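Local coordinates for C-type lectin domain family 4, member a4 (Mus musculus, PDB 3VYK), which is a dendritic-cell inhibitory receptor whose C-type lectin domain, the part modelled here, binds bisected N-glycan in a calcium-dependent site, at residues L66-R74 against W88-R99; I51-F62 against I115-V124. All blocks are in the same frame, centred on the assembly; numbering follows the deposited sequence.

Interactions 1 and 2 lie with their centres about 16 Å apart in one C-type lectin domain, and interaction 1 is nested inside the chain loop that interaction 2 closes. Both use strand 61-67: 66-74 takes its far end and the turn beyond, while 51-62 enters it beside strand 121-128. They meet directly where Trp97 CZ3 packs 3.6 Å from Pro116 CG. The glycan joins them too. One N-acetylglucosamine (chain D) gives its O6 to Glu98 OE2 at 2.7 Å and its O4 to Asp119 OD2 at 2.6 Å. Interaction 1 supplies three of the calcium ligands, Glu92, Asn94 and Glu98, while interaction 2 lines the adjoining sugar surface.

Interaction 1 of 2, residues L66-R74 against W88-R99. With CA (calcium ion), chain C; MAN (alpha-D-mannopyranose), chain B; NAG (2-acetamido-2-deoxy-beta-D-glucopyranose), chain D; SO4 (sulfate ion), chain E.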
loop_
_atom_site.group_PDB
_atom_site.type_symbol
_atom_site.label_atom_id
_atom_site.label_comp_id
_atom_site.label_asym_id
_atom_site.label_seq_id
_atom_site.Cartn_x
_atom_site.Cartn_y
_atom_site.Cartn_z
ATOM N N LEU A 66 -5.691 -3.283 -6.221
ATOM C CA LEU A 66 -5.572 -3.493 -7.671
ATOM C C LEU A 66 -6.859 -3.183 -8.411
ATOM O O LEU A 66 -7.934 -3.439 -7.905
ATOM C CB LEU A 66 -5.224 -4.949 -7.954
ATOM C CG LEU A 66 -3.924 -5.468 -7.351
ATOM C CD1 LEU A 66 -3.865 -6.975 -7.506
ATOM C CD2 LEU A 66 -2.727 -4.809 -8.009
ATOM N N ASP A 67 -6.740 -2.662 -9.626
ATOM C CA ASP A 67 -7.904 -2.450 -10.475
ATOM C C ASP A 67 -8.205 -3.744 -11.227
ATOM O O ASP A 67 -7.510 -4.076 -12.188
ATOM C CB ASP A 67 -7.635 -1.316 -11.468
ATOM C CG ASP A 67 -8.826 -1.009 -12.356
ATOM O OD1 ASP A 67 -9.848 -1.727 -12.299
ATOM O OD2 ASP A 67 -8.748 -0.018 -13.105
ATOM N N ALA A 68 -9.251 -4.454 -10.796
ATOM C CA ALA A 68 -9.619 -5.737 -11.393
ATOM C C ALA A 68 -10.201 -5.597 -12.798
ATOM O O ALA A 68 -10.385 -6.595 -13.505
ATOM C CB ALA A 68 -10.601 -6.473 -10.494
ATOM N N GLY A 69 -10.506 -4.364 -13.180
ATOM C CA GLY A 69 -11.094 -4.071 -14.478
ATOM C C GLY A 69 -12.075 -2.929 -14.340
ATOM O O GLY A 69 -12.882 -2.922 -13.426
ATOM N N GLN A 70 -11.969 -1.947 -15.226
ATOM C CA GLN A 70 -12.920 -0.832 -15.260
ATOM C C GLN A 70 -13.105 -0.117 -13.914
ATOM O O GLN A 70 -14.213 0.243 -13.513
ATOM C CB GLN A 70 -14.229 -1.284 -15.895
ATOM C CG GLN A 70 -13.960 -1.906 -17.248
ATOM C CD GLN A 70 -15.080 -1.700 -18.217
ATOM O OE1 GLN A 70 -16.245 -1.805 -17.852
ATOM N NE2 GLN A 70 -14.736 -1.406 -19.471
ATOM N N ARG A 71 -11.973 0.089 -13.235
ATOM C CA ARG A 71 -11.901 0.853 -11.995
ATOM C C ARG A 71 -12.614 0.147 -10.846
ATOM O O ARG A 71 -13.145 0.789 -9.941
ATOM C CB ARG A 71 -12.404 2.303 -12.177
ATOM C CG ARG A 71 -11.879 3.030 -13.413
ATOM C CD ARG A 71 -10.536 3.726 -13.210
ATOM N NE ARG A 71 -9.388 2.824 -13.173
ATOM C CZ ARG A 71 -8.126 3.234 -13.057
ATOM N NH1 ARG A 71 -7.845 4.538 -12.977
ATOM N NH2 ARG A 71 -7.133 2.353 -13.029
ATOM N N GLN A 72 -12.595 -1.184 -10.873
ATOM C CA GLN A 72 -13.135 -1.991 -9.774
ATOM C C GLN A 72 -11.997 -2.363 -8.832
ATOM O O GLN A 72 -11.296 -3.369 -9.023
ATOM C CB GLN A 72 -13.839 -3.238 -10.309
ATOM C CG GLN A 72 -15.070 -2.891 -11.131
ATOM C CD GLN A 72 -15.685 -4.104 -11.799
ATOM O OE1 GLN A 72 -15.099 -4.706 -12.731
ATOM N NE2 GLN A 72 -16.887 -4.462 -11.357
ATOM N N TRP A 73 -11.789 -1.509 -7.827
ATOM C CA TRP A 73 -10.658 -1.661 -6.909
ATOM C C TRP A 73 -10.893 -2.803 -5.969
ATOM O O TRP A 73 -11.967 -2.921 -5.368
ATOM C CB TRP A 73 -10.372 -0.358 -6.147
ATOM C CG TRP A 73 -10.070 0.751 -7.120
ATOM C CD1 TRP A 73 -10.929 1.754 -7.558
ATOM C CD2 TRP A 73 -8.833 0.941 -7.884
ATOM N NE1 TRP A 73 -10.308 2.551 -8.497
ATOM C CE2 TRP A 73 -9.051 2.108 -8.738
ATOM C CE3 TRP A 73 -7.601 0.284 -7.937
ATOM C CZ2 TRP A 73 -8.068 2.583 -9.592
ATOM C CZ3 TRP A 73 -6.614 0.777 -8.804
ATOM C CH2 TRP A 73 -6.850 1.900 -9.611
ATOM N N ARG A 74 -9.895 -3.674 -5.865
ATOM C CA ARG A 74 -10.003 -4.881 -5.039
ATOM C C ARG A 74 -8.748 -5.112 -4.213
ATOM O O ARG A 74 -7.632 -4.959 -4.704
ATOM C CB ARG A 74 -10.304 -6.124 -5.899
ATOM C CG ARG A 74 -11.578 -6.044 -6.724
ATOM C CD ARG A 74 -12.816 -6.075 -5.837
ATOM N NE ARG A 74 -14.064 -6.042 -6.601
ATOM C CZ ARG A 74 -14.767 -4.938 -6.860
ATOM N NH1 ARG A 74 -14.359 -3.754 -6.425
ATOM N NH2 ARG A 74 -15.887 -5.014 -7.565
ATOM N N TRP A 88 -7.628 8.624 -1.844
ATOM C CA TRP A 88 -7.130 9.096 -3.134
ATOM C C TRP A 88 -6.723 10.544 -3.114
ATOM O O TRP A 88 -7.455 11.404 -2.604
ATOM C CB TRP A 88 -8.200 8.903 -4.190
ATOM C CG TRP A 88 -8.588 7.467 -4.406
ATOM C CD1 TRP A 88 -9.749 6.821 -3.991
ATOM C CD2 TRP A 88 -7.814 6.455 -5.119
ATOM N NE1 TRP A 88 -9.755 5.512 -4.399
ATOM C CE2 TRP A 88 -8.610 5.227 -5.073
ATOM C CE3 TRP A 88 -6.576 6.441 -5.760
ATOM C CZ2 TRP A 88 -8.175 4.053 -5.667
ATOM C CZ3 TRP A 88 -6.151 5.242 -6.354
ATOM C CH2 TRP A 88 -6.930 4.082 -6.307
ATOM N N HIS A 89 -5.568 10.829 -3.705
ATOM C CA HIS A 89 -5.162 12.209 -4.009
ATOM C C HIS A 89 -6.192 12.877 -4.872
ATOM O O HIS A 89 -6.863 12.227 -5.674
ATOM C CB HIS A 89 -3.823 12.237 -4.745
ATOM C CG HIS A 89 -2.619 12.120 -3.854
ATOM N ND1 HIS A 89 -2.311 13.036 -2.898
ATOM C CD2 HIS A 89 -1.601 11.169 -3.827
ATOM C CE1 HIS A 89 -1.166 12.679 -2.298
ATOM N NE2 HIS A 89 -0.737 11.530 -2.861
ATOM N N LYS A 90 -6.303 14.200 -4.751
ATOM C CA LYS A 90 -7.134 14.954 -5.673
ATOM C C LYS A 90 -6.721 14.637 -7.114
ATOM O O LYS A 90 -5.531 14.646 -7.455
ATOM C CB LYS A 90 -7.021 16.459 -5.376
ATOM C CG LYS A 90 -7.884 17.365 -6.235
ATOM C CD LYS A 90 -9.367 17.075 -6.097
ATOM C CE LYS A 90 -10.191 18.084 -6.888
ATOM N NZ LYS A 90 -9.666 18.323 -8.266
ATOM N N GLY A 91 -7.711 14.307 -7.928
ATOM C CA GLY A 91 -7.519 13.973 -9.339
ATOM C C GLY A 91 -7.186 12.514 -9.605
ATOM O O GLY A 91 -7.006 12.132 -10.766
ATOM N N GLU A 92 -7.089 11.706 -8.550
ATOM C CA GLU A 92 -6.782 10.276 -8.689
ATOM C C GLU A 92 -7.961 9.426 -8.231
ATOM O O GLU A 92 -8.771 9.880 -7.426
ATOM C CB GLU A 92 -5.551 9.899 -7.873
ATOM C CG GLU A 92 -4.320 10.748 -8.150
ATOM C CD GLU A 92 -3.746 10.589 -9.558
ATOM O OE1 GLU A 92 -3.995 9.575 -10.285
ATOM O OE2 GLU A 92 -2.958 11.505 -9.915
ATOM N N PRO A 93 -8.078 8.187 -8.745
ATOM C CA PRO A 93 -7.230 7.586 -9.775
ATOM C C PRO A 93 -7.608 8.140 -11.149
ATOM O O PRO A 93 -8.739 8.596 -11.337
ATOM C CB PRO A 93 -7.546 6.096 -9.641
ATOM C CG PRO A 93 -8.987 6.069 -9.237
ATOM C CD PRO A 93 -9.191 7.290 -8.362
ATOM N N ASN A 94 -6.666 8.139 -12.089
ATOM C CA ASN A 94 -6.906 8.858 -13.341
ATOM C C ASN A 94 -6.695 8.126 -14.658
ATOM O O ASN A 94 -7.136 8.629 -15.703
ATOM C CB ASN A 94 -6.120 10.180 -13.355
ATOM C CG ASN A 94 -4.615 9.977 -13.425
ATOM O OD1 ASN A 94 -4.074 8.904 -13.116
ATOM N ND2 ASN A 94 -3.918 11.031 -13.838
ATOM N N GLN A 95 -6.036 6.969 -14.640
ATOM C CA GLN A 95 -5.640 6.344 -15.905
ATOM C C GLN A 95 -5.837 4.836 -15.914
ATOM O O GLN A 95 -5.371 4.142 -15.008
ATOM C CB GLN A 95 -4.197 6.741 -16.238
ATOM C CG GLN A 95 -4.102 8.227 -16.584
ATOM C CD GLN A 95 -2.703 8.812 -16.645
ATOM O OE1 GLN A 95 -1.852 8.568 -15.786
ATOM N NE2 GLN A 95 -2.481 9.654 -17.650
ATOM N N ASP A 96 -6.506 4.340 -16.960
ATOM C CA ASP A 96 -6.936 2.932 -17.020
ATOM C C ASP A 96 -5.803 1.915 -16.990
ATOM O O ASP A 96 -5.988 0.803 -16.489
ATOM C CB ASP A 96 -7.846 2.660 -18.235
ATOM C CG ASP A 96 -7.065 2.497 -19.541
ATOM O OD1 ASP A 96 -6.776 3.514 -20.189
ATOM O OD2 ASP A 96 -6.745 1.352 -19.913
ATOM N N TRP A 97 -4.653 2.331 -17.518
ATOM C CA TRP A 97 -3.464 1.509 -17.627
ATOM C C TRP A 97 -2.596 1.561 -16.392
ATOM O O TRP A 97 -1.542 0.930 -16.349
ATOM C CB TRP A 97 -2.684 1.914 -18.882
ATOM C CG TRP A 97 -2.480 3.407 -18.994
ATOM C CD1 TRP A 97 -3.358 4.357 -19.517
ATOM C CD2 TRP A 97 -1.312 4.174 -18.557
ATOM N NE1 TRP A 97 -2.821 5.619 -19.437
ATOM C CE2 TRP A 97 -1.597 5.579 -18.869
ATOM C CE3 TRP A 97 -0.103 3.852 -17.966
ATOM C CZ2 TRP A 97 -0.693 6.590 -18.590
ATOM C CZ3 TRP A 97 0.795 4.882 -17.690
ATOM C CH2 TRP A 97 0.505 6.216 -17.994
ATOM N N GLU A 98 -3.050 2.304 -15.378
ATOM C CA GLU A 98 -2.403 2.384 -14.068
ATOM C C GLU A 98 -3.252 1.528 -13.131
ATOM O O GLU A 98 -4.259 1.998 -12.571
ATOM C CB GLU A 98 -2.325 3.840 -13.583
ATOM C CG GLU A 98 -1.400 4.730 -14.420
ATOM C CD GLU A 98 -1.137 6.091 -13.778
ATOM O OE1 GLU A 98 -2.093 6.814 -13.401
ATOM O OE2 GLU A 98 0.055 6.441 -13.652
ATOM N N ARG A 99 -2.880 0.259 -12.995
ATOM C CA ARG A 99 -3.771 -0.690 -12.330
ATOM C C ARG A 99 -3.377 -1.008 -10.894
ATOM O O ARG A 99 -4.103 -1.723 -10.205
ATOM C CB ARG A 99 -3.884 -1.978 -13.157
ATOM C CG ARG A 99 -4.498 -1.777 -14.544
ATOM C CD ARG A 99 -4.641 -3.104 -15.299
ATOM N NE ARG A 99 -3.427 -3.907 -15.164
ATOM C CZ ARG A 99 -2.330 -3.748 -15.899
ATOM N NH1 ARG A 99 -2.287 -2.833 -16.866
ATOM N NH2 ARG A 99 -1.277 -4.509 -15.662
HETATM CA CA CA C . -2.485 8.180 -11.515
HETATM C C1 MAN B . 2.217 11.305 -12.921
HETATM C C2 MAN B . 1.850 9.908 -12.412
HETATM C C3 MAN B . 0.340 9.668 -12.544
HETATM C C4 MAN B . -0.418 10.787 -11.849
HETATM C C5 MAN B . 0.021 12.150 -12.427
HETATM C C6 MAN B . -0.673 13.323 -11.731
HETATM O O2 MAN B . 2.206 9.847 -11.044
HETATM O O3 MAN B . -0.160 8.464 -11.953
HETATM O O4 MAN B . -1.790 10.427 -11.994
HETATM O O5 MAN B . 1.430 12.298 -12.288
HETATM O O6 MAN B . -0.328 14.528 -12.407
HETATM C C1 NAG D . 5.157 9.856 -15.495
HETATM C C2 NAG D . 6.583 9.523 -15.070
HETATM C C3 NAG D . 6.900 8.065 -15.397
HETATM C C4 NAG D . 5.821 7.115 -14.867
HETATM C C5 NAG D . 4.440 7.627 -15.270
HETATM C C6 NAG D . 3.320 6.785 -14.663
HETATM C C7 NAG D . 8.085 11.462 -15.175
HETATM C C8 NAG D . 9.029 12.245 -16.045
HETATM N N2 NAG D . 7.527 10.397 -15.757
HETATM O O3 NAG D . 8.148 7.748 -14.827
HETATM O O4 NAG D . 6.041 5.825 -15.398
HETATM O O5 NAG D . 4.244 8.974 -14.862
HETATM O O6 NAG D . 2.097 7.084 -15.300
HETATM O O7 NAG D . 7.869 11.829 -14.018
HETATM S S SO4 E . 0.824 -3.847 -18.744
HETATM O O1 SO4 E . 0.091 -4.945 -18.053
HETATM O O2 SO4 E . 1.026 -4.133 -20.191
HETATM O O3 SO4 E . 0.089 -2.571 -18.571
HETATM O O4 SO4 E . 2.156 -3.722 -18.105
HETATM O O HOH W 1 -8.808 0.089 -15.802
HETATM O O HOH W 2 -9.688 6.798 -13.471
#
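Two bends, at chi2 (-86°) and chi3 (75°), fold the Arg71 side chain back so that its guanidinium reaches the 88-99 loop. Trp73, whose CG lies beside the backbone N, brings the CZ2 corner of its indole over the middle of one guanidinium face; Asp96 CA lies off-centre across the other. The edge does the bonding. NH2 reaches Glu98 O at 2.9 Å; Glu98 O lies near the guanidinium plane, but NH2 stands well above the plane of that carbonyl. NE and NH2 together grip a single oxygen, Asp67 OD2, each at 2.9 Å. NH1 forms a salt bridge with Asp114, and a water links it to Pro93 O.

Beyond the arginine, Trp88 turns its edge to the Trp73 face away from Asp67, the six-membered ring planes 52° apart, with Trp88 CZ2 3.7 Å from Trp73 CE2. Pro93 closes the side of this pair: its CB sits 3.6 Å from Trp73 CZ2, and its CD lies over the centre of a Trp88 face. Farther along, Asp67 N donates to Arg99 O at 2.9 Å.

The peptide before Pro93 is cis, and Glu92-Pro93-Asn94 is the EPN motif associated with mannose-type recognition in C-type lectins. Glu92 OE1, Asn94 OD1 and Glu98 OE1 each bind calcium at 2.4 Å, together with mannose O3 and O4, which bind the same ion; Asn113 and Asp114 complete the protein ligands. Arg71 is therefore a second-shell residue, holding the Glu98 carbonyl and the Asp114 carboxylate at once, and its charge probably helps offset the acidic groups gathered round the metal.

Interaction 2 of 2, residues I51-F62 against I115-V124; sequences ITSNLNTSAGYF and IPCKDEHNSV. With NAG (2-acetamido-2-deoxy-beta-D-glucopyranose), chain F; NAG (2-acetamido-2-deoxy-beta-D-glucopyranose), chain D.
Phe62 runs from the sheet into the 115-124 loop. Its CB lies 4.0 Å from Ser123 CB; with CG anti to the carbonyl carbon (chi1 -84°), the ring then heads for the loop. On one flank CD2 and CE2 pass His121 CB, and on the other CE1 meets Ile115 CD1 at 3.6 Å. At the tip, CZ comes edge-on to Asp119 O, 3.2 Å away. The His121 ring points its edge at the Phe62 face, the planes 78° apart, while Trp25 makes a further edge-to-face pair with Phe62.

Behind the ring, strands 61-67 and 121-128 run parallel: Phe62 N donates to Asn122 O at 2.9 Å, and Val124 N returns a weak bond to Phe62 O. Val124 CG2 packs against Leu55 CD2, which in turn lies over the centre of the Tyr61 ring.

His121 NE2 hydrogen-bonds O4 of one N-acetylglucosamine (chain F) at 2.7 Å, and Asp119 OD2 accepts from O6 of the same sugar at 2.7 Å. His121 ND1 also makes a weak bond to Asp119 O. The packing against Phe62 and this weak bond probably help fix the rotation of the His121 ring, with NE2 turned to the sugar O4; the Asp119 carboxylate takes a second hydroxyl.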
loop_
_atom_site.group_PDB
_atom_site.type_symbol
_atom_site.label_atom_id
_atom_site.label_comp_id
_atom_site.label_asym_id
_atom_site.label_seq_id
_atom_site.Cartn_x
_atom_site.Cartn_y
_atom_site.Cartn_z
ATOM N N ILE A 51 0.302 4.210 8.941
ATOM C CA ILE A 51 1.245 3.834 7.897
ATOM C C ILE A 51 2.047 5.046 7.432
ATOM O O ILE A 51 3.286 4.990 7.400
ATOM C CB ILE A 51 0.540 3.136 6.720
ATOM C CG1 ILE A 51 0.028 1.756 7.151
ATOM C CG2 ILE A 51 1.478 3.018 5.517
ATOM C CD1 ILE A 51 -1.102 1.230 6.293
ATOM N N THR A 52 1.374 6.149 7.116
ATOM C CA THR A 52 2.110 7.301 6.575
ATOM C C THR A 52 3.087 7.937 7.569
ATOM O O THR A 52 4.101 8.495 7.163
ATOM C CB THR A 52 1.192 8.366 5.943
ATOM O OG1 THR A 52 0.369 8.963 6.951
ATOM C CG2 THR A 52 0.338 7.750 4.852
ATOM N N SER A 53 2.798 7.826 8.863
ATOM C CA SER A 53 3.724 8.313 9.890
ATOM C C SER A 53 5.095 7.639 9.795
ATOM O O SER A 53 6.097 8.202 10.243
ATOM C CB SER A 53 3.125 8.118 11.293
ATOM O OG SER A 53 3.341 6.813 11.779
ATOM N N ASN A 54 5.116 6.439 9.218
ATOM C CA ASN A 54 6.310 5.607 9.101
ATOM C C ASN A 54 7.044 5.708 7.756
ATOM O O ASN A 54 8.018 4.988 7.531
ATOM C CB ASN A 54 5.934 4.149 9.377
ATOM C CG ASN A 54 5.694 3.881 10.848
ATOM O OD1 ASN A 54 4.554 3.851 11.318
ATOM N ND2 ASN A 54 6.775 3.690 11.586
ATOM N N LEU A 55 6.583 6.595 6.876
ATOM C CA LEU A 55 7.093 6.656 5.500
ATOM C C LEU A 55 7.986 7.856 5.213
ATOM O O LEU A 55 7.855 8.913 5.833
ATOM C CB LEU A 55 5.924 6.670 4.510
ATOM C CG LEU A 55 4.906 5.535 4.564
ATOM C CD1 LEU A 55 3.860 5.768 3.490
ATOM C CD2 LEU A 55 5.543 4.160 4.418
ATOM N N ASN A 56 8.867 7.690 4.226
ATOM C CA ASN A 56 9.704 8.775 3.740
ATOM C C ASN A 56 8.946 9.573 2.685
ATOM O O ASN A 56 8.438 8.997 1.713
ATOM C CB ASN A 56 10.992 8.195 3.149
ATOM C CG ASN A 56 12.051 9.253 2.886
ATOM O OD1 ASN A 56 11.802 10.249 2.210
ATOM N ND2 ASN A 56 13.244 9.037 3.433
ATOM N N THR A 57 8.869 10.892 2.862
ATOM C CA THR A 57 8.103 11.736 1.937
ATOM C C THR A 57 8.674 11.789 0.513
ATOM O O THR A 57 7.983 12.218 -0.405
ATOM C CB THR A 57 7.896 13.171 2.467
ATOM O OG1 THR A 57 9.162 13.829 2.587
ATOM C CG2 THR A 57 7.201 13.146 3.820
ATOM N N SER A 58 9.918 11.346 0.336
ATOM C CA SER A 58 10.532 11.317 -0.993
ATOM C C SER A 58 10.201 10.043 -1.772
ATOM O O SER A 58 10.505 9.951 -2.959
ATOM C CB SER A 58 12.051 11.505 -0.907
ATOM O OG SER A 58 12.674 10.381 -0.312
ATOM N N ALA A 59 9.559 9.075 -1.117
ATOM C CA ALA A 59 9.340 7.756 -1.714
ATOM C C ALA A 59 7.867 7.417 -1.921
ATOM O O ALA A 59 6.988 7.957 -1.253
ATOM C CB ALA A 59 10.013 6.674 -0.880
ATOM N N GLY A 60 7.616 6.502 -2.853
ATOM C CA GLY A 60 6.274 5.950 -3.081
ATOM C C GLY A 60 6.211 4.498 -2.659
ATOM O O GLY A 60 7.181 3.748 -2.813
ATOM N N TYR A 61 5.056 4.083 -2.141
ATOM C CA TYR A 61 4.939 2.761 -1.540
ATOM C C TYR A 61 3.740 2.003 -2.080
ATOM O O TYR A 61 2.596 2.440 -1.913
ATOM C CB TYR A 61 4.820 2.884 -0.009
ATOM C CG TYR A 61 6.004 3.572 0.640
ATOM C CD1 TYR A 61 7.009 2.823 1.233
ATOM C CD2 TYR A 61 6.108 4.970 0.663
ATOM C CE1 TYR A 61 8.108 3.443 1.827
ATOM C CE2 TYR A 61 7.202 5.601 1.252
ATOM C CZ TYR A 61 8.191 4.822 1.836
ATOM O OH TYR A 61 9.289 5.414 2.435
ATOM N N PHE A 62 3.990 0.858 -2.713
ATOM C CA PHE A 62 2.907 -0.002 -3.178
ATOM C C PHE A 62 2.072 -0.493 -2.008
ATOM O O PHE A 62 2.612 -0.844 -0.938
ATOM C CB PHE A 62 3.447 -1.223 -3.932
ATOM C CG PHE A 62 3.752 -0.966 -5.379
ATOM C CD1 PHE A 62 2.764 -0.493 -6.244
ATOM C CD2 PHE A 62 5.013 -1.244 -5.884
ATOM C CE1 PHE A 62 3.032 -0.258 -7.589
ATOM C CE2 PHE A 62 5.285 -1.022 -7.228
ATOM C CZ PHE A 62 4.302 -0.532 -8.079
ATOM N N ILE A 115 -0.847 3.956 -10.396
ATOM C CA ILE A 115 0.378 3.932 -11.210
ATOM C C ILE A 115 0.528 2.596 -11.969
ATOM O O ILE A 115 -0.168 1.618 -11.684
ATOM C CB ILE A 115 1.655 4.178 -10.359
ATOM C CG1 ILE A 115 1.975 3.001 -9.425
ATOM C CG2 ILE A 115 1.558 5.500 -9.597
ATOM C CD1 ILE A 115 3.442 2.953 -9.054
ATOM N N PRO A 116 1.459 2.546 -12.945
ATOM C CA PRO A 116 1.695 1.270 -13.598
ATOM C C PRO A 116 2.337 0.274 -12.641
ATOM O O PRO A 116 3.259 0.619 -11.891
ATOM C CB PRO A 116 2.654 1.645 -14.740
ATOM C CG PRO A 116 2.425 3.104 -14.959
ATOM C CD PRO A 116 2.265 3.613 -13.558
ATOM N N CYS A 117 1.824 -0.951 -12.656
ATOM C CA CYS A 117 2.327 -2.028 -11.817
ATOM C C CYS A 117 3.811 -2.313 -12.044
ATOM O O CYS A 117 4.501 -2.733 -11.123
ATOM C CB CYS A 117 1.488 -3.298 -12.026
ATOM S SG CYS A 117 -0.263 -3.057 -11.629
ATOM N N LYS A 118 4.288 -2.050 -13.262
ATOM C CA LYS A 118 5.672 -2.357 -13.602
ATOM C C LYS A 118 6.661 -1.324 -13.061
ATOM O O LYS A 118 7.860 -1.584 -13.026
ATOM C CB LYS A 118 5.841 -2.513 -15.124
ATOM C CG LYS A 118 5.574 -1.248 -15.922
ATOM C CD LYS A 118 6.042 -1.362 -17.371
ATOM C CE LYS A 118 5.238 -2.388 -18.157
ATOM N NZ LYS A 118 5.566 -2.317 -19.607
ATOM N N ASP A 119 6.175 -0.162 -12.630
ATOM C CA ASP A 119 7.076 0.892 -12.149
ATOM C C ASP A 119 7.608 0.517 -10.780
ATOM O O ASP A 119 6.847 0.115 -9.906
ATOM C CB ASP A 119 6.383 2.258 -12.088
ATOM C CG ASP A 119 6.201 2.901 -13.457
ATOM O OD1 ASP A 119 6.486 2.253 -14.489
ATOM O OD2 ASP A 119 5.734 4.059 -13.502
ATOM N N GLU A 120 8.915 0.636 -10.585
ATOM C CA GLU A 120 9.535 0.133 -9.363
ATOM C C GLU A 120 9.439 1.128 -8.219
ATOM O O GLU A 120 9.821 2.290 -8.358
ATOM C CB GLU A 120 10.994 -0.263 -9.619
ATOM C CG GLU A 120 11.129 -1.475 -10.525
ATOM C CD GLU A 120 12.570 -1.850 -10.811
ATOM O OE1 GLU A 120 13.440 -0.951 -10.835
ATOM O OE2 GLU A 120 12.826 -3.057 -11.020
ATOM N N HIS A 121 8.906 0.658 -7.091
ATOM C CA HIS A 121 8.730 1.495 -5.910
ATOM C C HIS A 121 9.033 0.747 -4.656
ATOM O O HIS A 121 9.239 -0.470 -4.662
ATOM C CB HIS A 121 7.298 2.039 -5.857
ATOM C CG HIS A 121 7.046 3.126 -6.857
ATOM N ND1 HIS A 121 6.739 2.869 -8.147
ATOM C CD2 HIS A 121 7.117 4.504 -6.736
ATOM C CE1 HIS A 121 6.609 4.031 -8.806
ATOM N NE2 HIS A 121 6.838 5.026 -7.947
ATOM N N ASN A 122 9.051 1.485 -3.553
ATOM C CA ASN A 122 9.067 0.872 -2.234
ATOM C C ASN A 122 7.686 0.292 -1.932
ATOM O O ASN A 122 6.798 0.342 -2.778
ATOM C CB ASN A 122 9.527 1.909 -1.223
ATOM C CG ASN A 122 10.932 2.391 -1.527
ATOM O OD1 ASN A 122 11.901 1.645 -1.355
ATOM N ND2 ASN A 122 11.042 3.594 -2.061
ATOM N N SER A 123 7.505 -0.297 -0.759
ATOM C CA SER A 123 6.234 -0.957 -0.463
ATOM C C SER A 123 6.070 -1.114 1.036
ATOM O O SER A 123 7.011 -0.867 1.799
ATOM C CB SER A 123 6.140 -2.317 -1.178
ATOM O OG SER A 123 7.212 -3.174 -0.828
ATOM N N VAL A 124 4.860 -1.490 1.446
ATOM C CA VAL A 124 4.561 -1.797 2.850
ATOM C C VAL A 124 3.950 -3.193 2.948
ATOM O O VAL A 124 2.967 -3.489 2.263
ATOM C CB VAL A 124 3.585 -0.765 3.461
ATOM C CG1 VAL A 124 3.313 -1.096 4.929
ATOM C CG2 VAL A 124 4.145 0.648 3.347
HETATM C C1 NAG F . 3.546 9.440 -10.782
HETATM C C2 NAG F . 3.888 9.884 -9.352
HETATM C C3 NAG F . 5.273 9.399 -8.928
HETATM C C4 NAG F . 5.441 7.909 -9.232
HETATM C C5 NAG F . 5.027 7.579 -10.670
HETATM C C6 NAG F . 5.002 6.081 -10.944
HETATM C C7 NAG F . 2.656 11.923 -8.769
HETATM C C8 NAG F . 2.609 13.416 -8.862
HETATM N N2 NAG F . 3.719 11.328 -9.309
HETATM O O3 NAG F . 5.425 9.608 -7.536
HETATM O O4 NAG F . 6.775 7.516 -9.020
HETATM O O5 NAG F . 3.708 8.037 -10.900
HETATM O O6 NAG F . 6.267 5.587 -11.329
HETATM O O7 NAG F . 1.738 11.295 -8.224
HETATM C C1 NAG D . 5.157 9.856 -15.495
HETATM C C2 NAG D . 6.583 9.523 -15.070
HETATM C C3 NAG D . 6.900 8.065 -15.397
HETATM C C4 NAG D . 5.821 7.115 -14.867
HETATM C C5 NAG D . 4.440 7.627 -15.270
HETATM C C6 NAG D . 3.320 6.785 -14.663
HETATM C C7 NAG D . 8.085 11.462 -15.175
HETATM C C8 NAG D . 9.029 12.245 -16.045
HETATM N N2 NAG D . 7.527 10.397 -15.757
HETATM O O3 NAG D . 8.148 7.748 -14.827
HETATM O O4 NAG D . 6.041 5.825 -15.398
HETATM O O5 NAG D . 4.244 8.974 -14.862
HETATM O O6 NAG D . 2.097 7.084 -15.300
HETATM O O7 NAG D . 7.869 11.829 -14.018
#